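Side-chain contacts in bromo domain-containing protein (PDB 6NEY), which probably recognises acetylated lysines through its bromodomain, as bromodomains generally do, and so may take part in chromatin-linked control of transcription: residues R53-L56 / A57-A60; S69-N73 / L74-R78. All coordinates share one frame; numbering follows the deposited sequence.

Contact 1. Residues R53-L56 / A57-A60; sequences RCDL and ATAA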
# COMPACT_ATOMS: atom_id res chain seq x y z
N ARG A 53 -3.69 8.74 -7.91
CA ARG A 53 -2.37 8.60 -7.23
C ARG A 53 -2.58 8.03 -5.82
O ARG A 53 -3.63 8.25 -5.21
CB ARG A 53 -1.65 9.95 -7.14
CG ARG A 53 -1.20 10.49 -8.49
CD ARG A 53 -0.81 11.96 -8.44
NE ARG A 53 -1.90 12.81 -7.99
CZ ARG A 53 -2.97 13.14 -8.71
NH1 ARG A 53 -3.12 12.69 -9.95
NH2 ARG A 53 -3.90 13.92 -8.18
N CYS A 54 -1.57 7.32 -5.33
CA CYS A 54 -1.47 6.88 -3.93
C CYS A 54 0.02 6.76 -3.59
O CYS A 54 0.87 6.64 -4.52
CB CYS A 54 -2.25 5.59 -3.69
SG CYS A 54 -2.70 5.34 -1.95
N ASP A 55 0.34 6.86 -2.31
CA ASP A 55 1.70 6.56 -1.79
C ASP A 55 1.52 6.00 -0.37
O ASP A 55 0.37 5.95 0.09
CB ASP A 55 2.58 7.81 -1.88
CG ASP A 55 2.07 9.01 -1.11
OD1 ASP A 55 1.86 8.88 0.11
OD2 ASP A 55 1.90 10.09 -1.73
N LEU A 56 2.60 5.58 0.29
CA LEU A 56 2.48 4.90 1.60
C LEU A 56 2.04 5.88 2.70
O LEU A 56 1.36 5.41 3.62
CB LEU A 56 3.77 4.16 1.96
CG LEU A 56 4.06 2.95 1.08
CD1 LEU A 56 5.44 2.41 1.37
CD2 LEU A 56 3.00 1.85 1.25
N ALA A 57 2.39 7.16 2.62
CA ALA A 57 1.91 8.18 3.58
C ALA A 57 0.38 8.26 3.49
O ALA A 57 -0.27 8.26 4.55
CB ALA A 57 2.58 9.51 3.33
N THR A 58 -0.18 8.33 2.28
CA THR A 58 -1.64 8.37 2.01
C THR A 58 -2.33 7.09 2.48
O THR A 58 -3.42 7.18 3.08
CB THR A 58 -1.87 8.67 0.53
OG1 THR A 58 -1.29 9.97 0.36
CG2 THR A 58 -3.32 8.62 0.13
N ALA A 59 -1.74 5.92 2.20
CA ALA A 59 -2.25 4.61 2.66
C ALA A 59 -2.25 4.60 4.19
O ALA A 59 -3.24 4.08 4.74
CB ALA A 59 -1.41 3.48 2.08
N ALA A 60 -1.21 5.12 4.84
CA ALA A 60 -1.09 5.07 6.31
C ALA A 60 -2.16 5.98 6.94
O ALA A 60 -2.73 5.61 7.96
CB ALA A 60 0.29 5.43 6.77
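Asp55 reaches forward from the end of the loop to Thr58 and lays one carboxylate oxygen, OD1, over the first turn of helix 56-64. The amide of Thr58 is its main partner: Thr58 N donates to Asp55 OD1 at 3.0 Å in a fairly straight bond (164°), arriving on the syn side of the carboxylate but 33° out of its plane. The hydroxyl of Thr58 adds a second, weak bond to the same oxygen, with OG1 3.3 Å from Asp55 OD1. What brings the carboxylate back over the helix start is the first torsion of Asp55, which holds CG between the backbone N and the carbonyl carbon (chi1 60°). The side chains of Asp55 and Thr58 cross at about a right angle, and the methyl of Ala57 lies beside the carboxylate, its CB 3.4 Å from Asp55 OD1. Asp55 O meanwhile accepts from Ala59 N at 3.0 Å, and Leu56 O takes the amide of Ala60, the N and O being 2.9 Å apart. Asp55 N, by contrast, is buried here and finds no partner in the model. On the flank, Cys54 SG touches the Thr58 methyl, 3.9 Å from CG2, and the Cys54 side chain also touches Asp80 and Leu83 of helix 75-92. Leu56 turns inward against Ile81 and Met84 of that helix. The carboxylate lies at the positive end of the helix dipole, which would probably favour its negative charge. An aspartate accepting the amide three residues on is the classical N-cap, here starting helix 56-64 of the bromodomain.

Contact 2. Residues S69-N73 / L74-R78; sequences SYDVN and LTALR
Leu74 opens helix 75-92 from its N-cap position, and its N closes a type I beta turn by donating to Asp71 O at 2.9 Å, while its side chain runs inward to Leu15, Leu18 and Val117. Thr75 begins the helix proper. Next, Ala76 meets the carboxylate of Asp71: its N gives a hydrogen bond to Asp71 OD2 at 3.2 Å, on the anti side of the carboxylate, and its methyl lies close against the same oxygen. Arg78 comes back over the turn with its chain extended from CG to NE. It takes hold of Asn73 side-on, NE reaching the backbone O of Asn73 at 2.8 Å and NH2 the amide OD1 at 3.0 Å. The first bond runs nearly along the C=O axis, close to the guanidinium plane; the second approaches from above the amide, whose plane lies 33° from the guanidinium. With NH1 in a salt bridge to Asp114, the arginine links the turn to helix 97-124. The whole is a beta turn running into a helix N-terminus, with an aspartate side chain accepting a first-turn amide, at the start of helix 75-92 in the bromodomain bundle.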
# COMPACT_ATOMS: atom_id res chain seq x y z
N SER A 69 -10.45 -1.19 7.38
CA SER A 69 -10.67 -2.10 8.55
C SER A 69 -11.84 -3.07 8.33
O SER A 69 -11.98 -4.00 9.15
CB SER A 69 -10.87 -1.31 9.80
OG SER A 69 -9.74 -0.51 10.11
N TYR A 70 -12.68 -2.84 7.31
CA TYR A 70 -13.93 -3.60 7.06
C TYR A 70 -13.77 -4.59 5.90
O TYR A 70 -14.73 -5.35 5.67
CB TYR A 70 -15.10 -2.64 6.84
CG TYR A 70 -15.36 -1.78 8.05
CD1 TYR A 70 -14.65 -0.61 8.26
CD2 TYR A 70 -16.25 -2.18 9.04
CE1 TYR A 70 -14.84 0.16 9.40
CE2 TYR A 70 -16.45 -1.43 10.18
CZ TYR A 70 -15.74 -0.25 10.36
OH TYR A 70 -15.94 0.51 11.47
N ASP A 71 -12.62 -4.64 5.22
CA ASP A 71 -12.37 -5.59 4.10
C ASP A 71 -11.61 -6.81 4.62
O ASP A 71 -10.43 -6.67 4.90
CB ASP A 71 -11.52 -5.00 2.98
CG ASP A 71 -12.13 -3.83 2.23
OD1 ASP A 71 -13.38 -3.67 2.29
OD2 ASP A 71 -11.36 -3.10 1.57
N VAL A 72 -12.24 -7.99 4.67
CA VAL A 72 -11.56 -9.18 5.27
C VAL A 72 -10.26 -9.48 4.50
O VAL A 72 -9.28 -9.89 5.15
CB VAL A 72 -12.50 -10.40 5.36
CG1 VAL A 72 -12.84 -11.00 4.01
CG2 VAL A 72 -11.91 -11.46 6.28
N ASN A 73 -10.21 -9.29 3.17
CA ASN A 73 -8.96 -9.61 2.41
C ASN A 73 -8.17 -8.32 2.13
O ASN A 73 -7.26 -8.39 1.32
CB ASN A 73 -9.21 -10.43 1.13
CG ASN A 73 -7.92 -11.02 0.58
OD1 ASN A 73 -7.09 -11.55 1.32
ND2 ASN A 73 -7.71 -10.91 -0.72
N LEU A 74 -8.48 -7.21 2.81
CA LEU A 74 -7.80 -5.89 2.68
C LEU A 74 -7.73 -5.50 1.20
O LEU A 74 -6.71 -4.92 0.76
CB LEU A 74 -6.40 -5.96 3.32
CG LEU A 74 -6.38 -6.02 4.85
CD1 LEU A 74 -4.96 -6.23 5.35
CD2 LEU A 74 -6.97 -4.77 5.49
N THR A 75 -8.80 -5.76 0.45
CA THR A 75 -8.85 -5.50 -1.02
C THR A 75 -8.47 -4.05 -1.32
O THR A 75 -7.70 -3.83 -2.28
CB THR A 75 -10.24 -5.84 -1.59
OG1 THR A 75 -10.51 -7.19 -1.21
CG2 THR A 75 -10.30 -5.66 -3.09
N ALA A 76 -9.03 -3.09 -0.58
CA ALA A 76 -8.86 -1.64 -0.81
C ALA A 76 -7.38 -1.26 -0.66
O ALA A 76 -6.85 -0.47 -1.48
CB ALA A 76 -9.72 -0.86 0.15
N LEU A 77 -6.72 -1.83 0.35
CA LEU A 77 -5.26 -1.61 0.58
C LEU A 77 -4.47 -2.25 -0.55
O LEU A 77 -3.55 -1.59 -1.07
CB LEU A 77 -4.83 -2.18 1.94
CG LEU A 77 -3.32 -2.16 2.19
CD1 LEU A 77 -2.74 -0.76 2.05
CD2 LEU A 77 -2.99 -2.73 3.56
N ARG A 78 -4.80 -3.49 -0.93
CA ARG A 78 -4.12 -4.20 -2.06
C ARG A 78 -4.26 -3.37 -3.36
O ARG A 78 -3.27 -3.30 -4.11
CB ARG A 78 -4.65 -5.62 -2.26
CG ARG A 78 -4.37 -6.59 -1.12
CD ARG A 78 -5.04 -7.92 -1.43
NE ARG A 78 -5.07 -8.90 -0.35
CZ ARG A 78 -4.09 -9.74 -0.02
NH1 ARG A 78 -2.91 -9.71 -0.62
NH2 ARG A 78 -4.28 -10.58 0.98

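Overall arrangement
Both contacts are helix starts, and they follow one another in the chain: contact 1 opens helix 56-64 and contact 2 opens helix 75-92, with centres 15 Å apart. Contact 1 is partly buried and lies nearer the middle of the chain, whereas contact 2 is a surface contact. Each uses an aspartate oxygen to accept a helix amide, but only in contact 1 is that aspartate itself the N-cap; in contact 2 it stands three residues ahead of the cap. A weak threonine hydroxyl bond accompanies the first, while the second adds an arginine that grips an asparagine and makes a salt bridge to helix 97-124. Helix 75-92 joins them, packing against contact 1 and beginning at contact 2.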